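Beta-glycosidase (Bacteroides caccae, PDB 6T2R) probably hydrolyses internal beta-glycosidic linkages as an endo-acting family 16 glycoside hydrolase, consistent with initiating the breakdown of mucin O-glycans in the gut. Local coordinates at residues Y164-N178 with N208-Q221. Residues are numbered along the deposited sequence; the frame is centred on the assembly and turned at random.
Sequences YTYTLGIENNPKHGN and NFVYPRIETEQEGQ
With chi1 at -178°, Tyr164 swings its ring opposite the backbone N and over Gln221, whose own first torsion (-172°) runs its chain alongside, pointing the same way. Gln221 CG sits 3.4 Å from the centroid of the Tyr164 ring, almost on its normal, a CH-pi contact; Ile170 CB covers the opposite face toward the rim, so the ring lies between Ile170 of its own segment and Gln221 of the other. Tyr164 OH donates to Asn173 O, which lies in the ring plane at its edge, 2.8 Å from the hydroxyl oxygen, and Ile214 CD1 packs 3.5 Å from Tyr164 OH.

A bend at chi2 then turns the Gln221 amide back toward its own loop, nearly perpendicular to the tyrosine ring. Gln221 NE2 reaches Pro212 O at 2.8 Å in the carbonyl plane, while Gln221 OE1 accepts from Ile214 N, tying both ends of the 212-221 loop together. Beside it, Pro174, which follows a cis peptide bond, slides past Pro212 with CG to CG at 3.6 Å. One water accepts from Tyr211 OH and donates to Ile170 O and Pro174 O, satisfying three polar atoms at the seam.

Farther along, two hydrogen bonds join Asn178 and Asn208: side-chain Asn178 ND2 donates to Asn208 OD1 at 2.9 Å, and Asn208 ND2 donates to the backbone Asn178 O from above the carbonyl plane. Gly177 and Asn178 backbone atoms cover one face of Phe209, whose ring also meets Phe201 nearly parallel. The whole illustrates how the loop that leads into strand 177-181 and the loop that leaves strand 206-212 interlock at the periphery of the antiparallel, jelly-roll beta-sandwich of glycoside hydrolase family 16.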
ATOM      1  N   TYR A 164      19.474  -0.707   3.323  1.00 26.45           N
ATOM      2  CA  TYR A 164      20.070  -1.924   3.914  1.00 28.41           C
ATOM      3  C   TYR A 164      19.638  -3.136   3.091  1.00 27.89           C
ATOM      4  O   TYR A 164      20.510  -3.914   2.750  1.00 25.38           O
ATOM      5  CB  TYR A 164      19.661  -1.983   5.388  1.00 31.31           C
ATOM      6  CG  TYR A 164      20.202  -3.131   6.200  1.00 33.79           C
ATOM      7  CD1 TYR A 164      19.477  -4.306   6.313  1.00 35.87           C
ATOM      8  CD2 TYR A 164      21.373  -3.009   6.938  1.00 33.97           C
ATOM      9  CE1 TYR A 164      19.908  -5.342   7.121  1.00 34.36           C
ATOM     10  CE2 TYR A 164      21.828  -4.046   7.737  1.00 37.88           C
ATOM     11  CZ  TYR A 164      21.098  -5.223   7.815  1.00 35.84           C
ATOM     12  OH  TYR A 164      21.487  -6.240   8.634  1.00 33.24           O
ATOM     13  N   THR A 165      18.343  -3.274   2.779  1.00 28.11           N
ATOM     14  CA  THR A 165      17.821  -4.453   2.075  1.00 28.39           C
ATOM     15  C   THR A 165      18.228  -4.396   0.613  1.00 28.51           C
ATOM     16  O   THR A 165      18.538  -5.446   0.066  1.00 31.27           O
ATOM     17  CB  THR A 165      16.300  -4.571   2.164  1.00 30.12           C
ATOM     18  OG1 THR A 165      15.716  -3.505   1.410  1.00 27.60           O
ATOM     19  CG2 THR A 165      15.815  -4.618   3.599  1.00 28.26           C
ATOM     20  N   TYR A 166      18.123  -3.233  -0.010  1.00 26.68           N
ATOM     21  CA  TYR A 166      18.252  -3.074  -1.476  1.00 26.65           C
ATOM     22  C   TYR A 166      19.684  -2.642  -1.839  1.00 26.90           C
ATOM     23  O   TYR A 166      20.381  -3.376  -2.522  1.00 27.26           O
ATOM     24  CB  TYR A 166      17.205  -2.094  -2.006  1.00 29.04           C
ATOM     25  CG  TYR A 166      17.206  -1.948  -3.503  1.00 30.05           C
ATOM     26  CD1 TYR A 166      16.505  -2.819  -4.326  1.00 32.73           C
ATOM     27  CD2 TYR A 166      17.906  -0.906  -4.102  1.00 31.47           C
ATOM     28  CE1 TYR A 166      16.508  -2.658  -5.706  1.00 31.59           C
ATOM     29  CE2 TYR A 166      17.926  -0.741  -5.475  1.00 30.22           C
ATOM     30  CZ  TYR A 166      17.231  -1.627  -6.275  1.00 33.42           C
ATOM     31  OH  TYR A 166      17.241  -1.416  -7.615  1.00 39.27           O
ATOM     32  N   THR A 167      20.137  -1.465  -1.443  1.00 25.34           N
ATOM     33  CA  THR A 167      21.487  -0.984  -1.843  1.00 28.12           C
ATOM     34  C   THR A 167      22.602  -1.887  -1.267  1.00 30.00           C
ATOM     35  O   THR A 167      23.509  -2.248  -2.035  1.00 26.88           O
ATOM     36  CB  THR A 167      21.674   0.494  -1.509  1.00 25.82           C
ATOM     37  OG1 THR A 167      20.532   1.213  -1.976  1.00 26.07           O
ATOM     38  CG2 THR A 167      22.922   1.051  -2.151  1.00 23.61           C
ATOM     39  N   LEU A 168      22.568  -2.265   0.013  1.00 26.94           N
ATOM     40  CA  LEU A 168      23.619  -3.141   0.594  1.00 26.39           C
ATOM     41  C   LEU A 168      23.327  -4.625   0.356  1.00 29.19           C
ATOM     42  O   LEU A 168      24.235  -5.432   0.591  1.00 29.61           O
ATOM     43  CB  LEU A 168      23.723  -2.866   2.080  1.00 28.36           C
ATOM     44  CG  LEU A 168      24.008  -1.411   2.431  1.00 31.63           C
ATOM     45  CD1 LEU A 168      24.189  -1.248   3.939  1.00 29.77           C
ATOM     46  CD2 LEU A 168      25.249  -0.925   1.684  1.00 31.99           C
ATOM     47  N   GLY A 169      22.108  -4.983  -0.049  1.00 27.26           N
ATOM     48  CA  GLY A 169      21.782  -6.369  -0.424  1.00 29.66           C
ATOM     49  C   GLY A 169      21.466  -7.255   0.777  1.00 30.09           C
ATOM     50  O   GLY A 169      21.323  -8.437   0.595  1.00 31.68           O
ATOM     51  N   ILE A 170      21.255  -6.708   1.967  1.00 28.64           N
ATOM     52  CA  ILE A 170      21.032  -7.559   3.158  1.00 29.61           C
ATOM     53  C   ILE A 170      19.520  -7.766   3.368  1.00 31.13           C
ATOM     54  O   ILE A 170      18.919  -7.055   4.204  1.00 36.50           O
ATOM     55  CB  ILE A 170      21.783  -6.948   4.352  1.00 29.05           C
ATOM     56  CG1 ILE A 170      23.246  -6.652   4.010  1.00 28.66           C
ATOM     57  CG2 ILE A 170      21.698  -7.886   5.524  1.00 31.44           C
ATOM     58  CD1 ILE A 170      23.883  -5.538   4.823  1.00 28.06           C
ATOM     59  N   GLU A 171      18.936  -8.719   2.644  1.00 31.36           N
ATOM     60  CA  GLU A 171      17.467  -8.976   2.538  1.00 35.57           C
ATOM     61  C   GLU A 171      16.965  -9.953   3.612  1.00 31.84           C
ATOM     62  O   GLU A 171      15.755  -9.959   3.859  1.00 28.55           O
ATOM     63  CB  GLU A 171      17.106  -9.679   1.226  1.00 34.89           C
ATOM     64  CG  GLU A 171      17.534  -8.943  -0.003  1.00 40.52           C
ATOM     65  CD  GLU A 171      17.076  -9.639  -1.271  1.00 41.80           C
ATOM     66  OE1 GLU A 171      17.088 -10.893  -1.290  1.00 49.48           O
ATOM     67  OE2 GLU A 171      16.699  -8.932  -2.232  1.00 47.64           O
ATOM     68  N   ASN A 172      17.838 -10.820   4.117  1.00 33.57           N
ATOM     69  CA  ASN A 172      17.467 -12.012   4.919  1.00 36.16           C
ATOM     70  C   ASN A 172      17.952 -11.941   6.375  1.00 36.82           C
ATOM     71  O   ASN A 172      17.636 -12.896   7.097  1.00 35.33           O
ATOM     72  CB  ASN A 172      18.020 -13.276   4.262  1.00 39.98           C
ATOM     73  CG  ASN A 172      17.487 -13.443   2.857  1.00 45.16           C
ATOM     74  OD1 ASN A 172      16.278 -13.483   2.660  1.00 48.87           O
ATOM     75  ND2 ASN A 172      18.376 -13.579   1.890  1.00 48.57           N
ATOM     76  N   ASN A 173      18.694 -10.913   6.813  1.00 31.29           N
ATOM     77  CA  ASN A 173      19.174 -10.815   8.216  1.00 31.34           C
ATOM     78  C   ASN A 173      18.996  -9.385   8.716  1.00 32.92           C
ATOM     79  O   ASN A 173      19.953  -8.605   8.748  1.00 35.97           O
ATOM     80  CB  ASN A 173      20.641 -11.231   8.322  1.00 34.77           C
ATOM     81  CG  ASN A 173      20.908 -12.526   7.594  1.00 37.71           C
ATOM     82  OD1 ASN A 173      21.042 -12.536   6.368  1.00 43.59           O
ATOM     83  ND2 ASN A 173      20.935 -13.616   8.328  1.00 37.56           N
ATOM     84  N   PRO A 174      17.790  -8.971   9.147  1.00 29.41           N
ATOM     85  CA  PRO A 174      16.639  -9.866   9.274  1.00 28.66           C
ATOM     86  C   PRO A 174      15.805 -10.009   8.005  1.00 27.11           C
ATOM     87  O   PRO A 174      15.969  -9.200   7.101  1.00 27.89           O
ATOM     88  CB  PRO A 174      15.800  -9.179  10.350  1.00 28.91           C
ATOM     89  CG  PRO A 174      16.131  -7.698  10.189  1.00 31.15           C
ATOM     90  CD  PRO A 174      17.526  -7.611   9.616  1.00 27.88           C
ATOM     91  N   LYS A 175      14.932 -11.018   7.979  1.00 26.25           N
ATOM     92  CA  LYS A 175      14.060 -11.350   6.814  1.00 30.94           C
ATOM     93  C   LYS A 175      13.210 -10.107   6.489  1.00 26.64           C
ATOM     94  O   LYS A 175      12.502  -9.629   7.367  1.00 26.23           O
ATOM     95  CB  LYS A 175      13.198 -12.571   7.157  1.00 38.52           C
ATOM     96  CG  LYS A 175      12.909 -13.526   6.008  1.00 48.65           C
ATOM     97  CD  LYS A 175      12.231 -14.821   6.437  1.00 53.43           C
ATOM     98  CE  LYS A 175      10.766 -14.621   6.761  1.00 60.29           C
ATOM     99  NZ  LYS A 175      10.169 -15.878   7.264  1.00 67.41           N
ATOM    100  N   HIS A 176      13.291  -9.579   5.279  1.00 24.77           N
ATOM    101  CA  HIS A 176      12.653  -8.295   4.918  1.00 27.06           C
ATOM    102  C   HIS A 176      11.220  -8.491   4.410  1.00 28.14           C
ATOM    103  O   HIS A 176      10.525  -7.455   4.211  1.00 29.40           O
ATOM    104  CB  HIS A 176      13.516  -7.558   3.896  1.00 27.45           C
ATOM    105  CG  HIS A 176      13.368  -8.058   2.501  1.00 28.23           C
ATOM    106  ND1 HIS A 176      13.021  -7.229   1.470  1.00 29.96           N
ATOM    107  CD2 HIS A 176      13.532  -9.285   1.968  1.00 29.25           C
ATOM    108  CE1 HIS A 176      12.974  -7.938   0.363  1.00 29.27           C
ATOM    109  NE2 HIS A 176      13.279  -9.190   0.638  1.00 27.81           N
ATOM    110  N   GLY A 177      10.783  -9.731   4.226  1.00 25.53           N
ATOM    111  CA  GLY A 177       9.447 -10.024   3.677  1.00 28.08           C
ATOM    112  C   GLY A 177       8.932 -11.408   4.028  1.00 26.83           C
ATOM    113  O   GLY A 177       9.704 -12.249   4.446  1.00 26.58           O
ATOM    114  N   ASN A 178       7.627 -11.604   3.929  1.00 26.80           N
ATOM    115  CA  ASN A 178       7.017 -12.932   4.146  1.00 28.90           C
ATOM    116  C   ASN A 178       5.641 -12.956   3.483  1.00 27.14           C
ATOM    117  O   ASN A 178       4.955 -11.927   3.468  1.00 31.15           O
ATOM    118  CB  ASN A 178       6.943 -13.249   5.647  1.00 31.79           C
ATOM    119  CG  ASN A 178       6.852 -14.733   5.914  1.00 30.45           C
ATOM    120  OD1 ASN A 178       7.587 -15.479   5.317  1.00 31.69           O
ATOM    121  ND2 ASN A 178       5.964 -15.158   6.800  1.00 31.33           N
ATOM    122  N   ASN A 208       1.744 -11.793  10.400  1.00 24.33           N
ATOM    123  CA  ASN A 208       2.528 -12.362   9.279  1.00 25.76           C
ATOM    124  C   ASN A 208       3.980 -12.441   9.759  1.00 25.65           C
ATOM    125  O   ASN A 208       4.523 -13.526   9.840  1.00 22.62           O
ATOM    126  CB  ASN A 208       2.387 -11.548   7.985  1.00 25.92           C
ATOM    127  CG  ASN A 208       3.135 -12.165   6.814  1.00 26.40           C
ATOM    128  OD1 ASN A 208       3.819 -13.156   6.995  1.00 29.51           O
ATOM    129  ND2 ASN A 208       3.067 -11.575   5.626  1.00 26.65           N
ATOM    130  N   PHE A 209       4.603 -11.306  10.019  1.00 25.48           N
ATOM    131  CA  PHE A 209       6.021 -11.273  10.416  1.00 27.00           C
ATOM    132  C   PHE A 209       6.319  -9.918  11.016  1.00 27.04           C
ATOM    133  O   PHE A 209       5.450  -9.007  10.889  1.00 27.69           O
ATOM    134  CB  PHE A 209       6.952 -11.591   9.249  1.00 24.62           C
ATOM    135  CG  PHE A 209       7.313 -10.430   8.361  1.00 24.16           C
ATOM    136  CD1 PHE A 209       6.414  -9.949   7.425  1.00 23.60           C
ATOM    137  CD2 PHE A 209       8.594  -9.908   8.371  1.00 25.74           C
ATOM    138  CE1 PHE A 209       6.782  -8.933   6.563  1.00 25.68           C
ATOM    139  CE2 PHE A 209       8.963  -8.879   7.508  1.00 26.48           C
ATOM    140  CZ  PHE A 209       8.052  -8.390   6.606  1.00 27.43           C
ATOM    141  N   VAL A 210       7.481  -9.857  11.678  1.00 25.29           N
ATOM    142  CA  VAL A 210       8.015  -8.662  12.383  1.00 26.18           C
ATOM    143  C   VAL A 210       9.260  -8.240  11.597  1.00 24.51           C
ATOM    144  O   VAL A 210      10.064  -9.093  11.287  1.00 24.37           O
ATOM    145  CB  VAL A 210       8.323  -8.963  13.871  1.00 25.61           C
ATOM    146  CG1 VAL A 210       8.925  -7.766  14.604  1.00 24.35           C
ATOM    147  CG2 VAL A 210       7.107  -9.464  14.629  1.00 25.78           C
ATOM    148  N   TYR A 211       9.398  -6.972  11.247  1.00 23.98           N
ATOM    149  CA  TYR A 211      10.692  -6.444  10.775  1.00 24.42           C
ATOM    150  C   TYR A 211      11.310  -5.668  11.926  1.00 23.95           C
ATOM    151  O   TYR A 211      10.787  -4.618  12.286  1.00 24.84           O
ATOM    152  CB  TYR A 211      10.595  -5.578   9.522  1.00 24.58           C
ATOM    153  CG  TYR A 211      11.959  -5.367   8.922  1.00 22.83           C
ATOM    154  CD1 TYR A 211      12.577  -6.396   8.231  1.00 22.63           C
ATOM    155  CD2 TYR A 211      12.668  -4.200   9.139  1.00 22.69           C
ATOM    156  CE1 TYR A 211      13.847  -6.233   7.698  1.00 23.75           C
ATOM    157  CE2 TYR A 211      13.948  -4.023   8.635  1.00 23.43           C
ATOM    158  CZ  TYR A 211      14.541  -5.046   7.899  1.00 24.13           C
ATOM    159  OH  TYR A 211      15.801  -4.916   7.369  1.00 20.30           O
ATOM    160  N   PRO A 212      12.402  -6.192  12.526  1.00 23.62           N
ATOM    161  CA  PRO A 212      13.063  -5.554  13.655  1.00 21.64           C
ATOM    162  C   PRO A 212      14.097  -4.493  13.259  1.00 23.84           C
ATOM    163  O   PRO A 212      14.755  -4.647  12.251  1.00 23.45           O
ATOM    164  CB  PRO A 212      13.740  -6.741  14.350  1.00 21.13           C
ATOM    165  CG  PRO A 212      14.150  -7.642  13.203  1.00 22.67           C
ATOM    166  CD  PRO A 212      13.041  -7.486  12.173  1.00 23.02           C
ATOM    167  N   ARG A 213      14.212  -3.458  14.109  1.00 25.18           N
ATOM    168  CA  ARG A 213      15.391  -2.579  14.210  1.00 24.79           C
ATOM    169  C   ARG A 213      16.477  -3.334  14.971  1.00 27.52           C
ATOM    170  O   ARG A 213      16.309  -3.558  16.213  1.00 26.20           O
ATOM    171  CB  ARG A 213      15.061  -1.263  14.914  1.00 26.25           C
ATOM    172  CG  ARG A 213      16.220  -0.267  14.886  1.00 27.33           C
ATOM    173  CD  ARG A 213      16.058   0.940  15.790  1.00 32.16           C
ATOM    174  NE  ARG A 213      14.918   1.814  15.497  1.00 37.78           N
ATOM    175  CZ  ARG A 213      14.879   2.878  14.640  1.00 46.83           C
ATOM    176  NH1 ARG A 213      15.933   3.239  13.907  1.00 43.06           N
ATOM    177  NH2 ARG A 213      13.743   3.575  14.504  1.00 46.01           N
ATOM    178  N   ILE A 214      17.572  -3.668  14.285  1.00 26.85           N
ATOM    179  CA  ILE A 214      18.682  -4.457  14.879  1.00 27.83           C
ATOM    180  C   ILE A 214      19.888  -3.543  15.145  1.00 28.62           C
ATOM    181  O   ILE A 214      20.046  -2.503  14.507  1.00 30.40           O
ATOM    182  CB  ILE A 214      19.025  -5.684  14.011  1.00 29.00           C
ATOM    183  CG1 ILE A 214      19.553  -5.314  12.622  1.00 30.69           C
ATOM    184  CG2 ILE A 214      17.816  -6.596  13.928  1.00 32.30           C
ATOM    185  CD1 ILE A 214      20.385  -6.395  11.948  1.00 32.69           C
ATOM    186  N   GLU A 215      20.695  -3.893  16.122  1.00 32.20           N
ATOM    187  CA  GLU A 215      22.050  -3.311  16.219  1.00 38.38           C
ATOM    188  C   GLU A 215      22.846  -3.845  15.020  1.00 37.18           C
ATOM    189  O   GLU A 215      22.804  -5.056  14.749  1.00 41.27           O
ATOM    190  CB  GLU A 215      22.650  -3.642  17.574  1.00 42.42           C
ATOM    191  CG  GLU A 215      23.103  -5.082  17.643  1.00 53.83           C
ATOM    192  CD  GLU A 215      23.223  -5.575  19.068  1.00 64.60           C
ATOM    193  OE1 GLU A 215      23.377  -6.788  19.242  1.00 63.42           O
ATOM    194  OE2 GLU A 215      23.154  -4.725  19.993  1.00 84.59           O
ATOM    195  N   THR A 216      23.434  -2.943  14.253  1.00 35.72           N
ATOM    196  CA  THR A 216      24.151  -3.241  13.009  1.00 36.64           C
ATOM    197  C   THR A 216      25.227  -2.180  12.824  1.00 43.12           C
ATOM    198  O   THR A 216      24.960  -1.010  13.115  1.00 38.46           O
ATOM    199  CB  THR A 216      23.218  -3.269  11.801  1.00 36.68           C
ATOM    200  OG1 THR A 216      24.015  -3.627  10.673  1.00 33.95           O
ATOM    201  CG2 THR A 216      22.530  -1.950  11.553  1.00 36.48           C
ATOM    202  N   GLU A 217      26.404  -2.641  12.408  1.00 56.91           N
ATOM    203  CA  GLU A 217      27.578  -1.852  11.957  1.00 59.46           C
ATOM    204  C   GLU A 217      27.114  -0.844  10.883  1.00 61.85           C
ATOM    205  O   GLU A 217      27.656   0.265  10.874  1.00 69.97           O
ATOM    206  CB  GLU A 217      28.691  -2.835  11.542  1.00 60.79           C
ATOM    207  CG  GLU A 217      28.261  -3.958  10.577  1.00 64.91           C
ATOM    208  CD  GLU A 217      27.581  -5.237  11.090  1.00 71.90           C
ATOM    209  OE1 GLU A 217      27.343  -5.368  12.307  1.00 74.11           O
ATOM    210  OE2 GLU A 217      27.248  -6.104  10.253  1.00 76.45           O
ATOM    211  N   GLN A 218      26.111  -1.156  10.044  1.00 56.98           N
ATOM    212  CA  GLN A 218      25.754  -0.262   8.911  1.00 52.82           C
ATOM    213  C   GLN A 218      24.584   0.636   9.273  1.00 51.47           C
ATOM    214  O   GLN A 218      24.121   0.610  10.417  1.00 56.91           O
ATOM    215  CB  GLN A 218      25.436  -1.044   7.642  1.00 54.03           C
ATOM    216  CG  GLN A 218      26.680  -1.672   7.039  1.00 54.58           C
ATOM    217  CD  GLN A 218      26.723  -3.090   7.518  1.00 54.25           C
ATOM    218  OE1 GLN A 218      25.729  -3.609   8.019  1.00 64.93           O
ATOM    219  NE2 GLN A 218      27.867  -3.717   7.365  1.00 49.57           N
ATOM    220  N   GLU A 219      24.158   1.420   8.291  1.00 47.01           N
ATOM    221  CA  GLU A 219      23.112   2.450   8.418  1.00 45.99           C
ATOM    222  C   GLU A 219      21.917   2.124   7.519  1.00 38.55           C
ATOM    223  O   GLU A 219      22.037   1.268   6.617  1.00 34.38           O
ATOM    224  CB  GLU A 219      23.664   3.775   7.917  1.00 46.46           C
ATOM    225  CG  GLU A 219      25.145   3.923   8.145  1.00 53.67           C
ATOM    226  CD  GLU A 219      25.637   5.249   7.606  1.00 47.25           C
ATOM    227  OE1 GLU A 219      25.673   6.205   8.381  1.00 46.16           O
ATOM    228  OE2 GLU A 219      25.931   5.308   6.405  1.00 49.44           O
ATOM    229  N   GLY A 220      20.853   2.894   7.691  1.00 35.88           N
ATOM    230  CA  GLY A 220      19.626   2.779   6.890  1.00 33.71           C
ATOM    231  C   GLY A 220      18.847   1.500   7.162  1.00 28.83           C
ATOM    232  O   GLY A 220      17.949   1.193   6.371  1.00 29.59           O
ATOM    233  N   GLN A 221      19.116   0.784   8.251  1.00 26.92           N
ATOM    234  CA  GLN A 221      18.440  -0.521   8.467  1.00 26.23           C
ATOM    235  C   GLN A 221      16.992  -0.282   8.928  1.00 24.24           C
ATOM    236  O   GLN A 221      16.191  -1.196   8.734  1.00 23.38           O
ATOM    237  CB  GLN A 221      19.249  -1.427   9.405  1.00 24.67           C
ATOM    238  CG  GLN A 221      18.679  -2.828   9.477  1.00 24.42           C
ATOM    239  CD  GLN A 221      17.591  -2.937  10.535  1.00 25.19           C
ATOM    240  OE1 GLN A 221      17.585  -2.181  11.511  1.00 24.40           O
ATOM    241  NE2 GLN A 221      16.667  -3.873  10.347  1.00 23.47           N
TER
HETATM  242  O   HOH W   1      16.813  -6.917   6.204  1.00 21.01           O
HETATM  243  O   HOH W   2      11.997 -10.380   9.904  1.00 27.25           O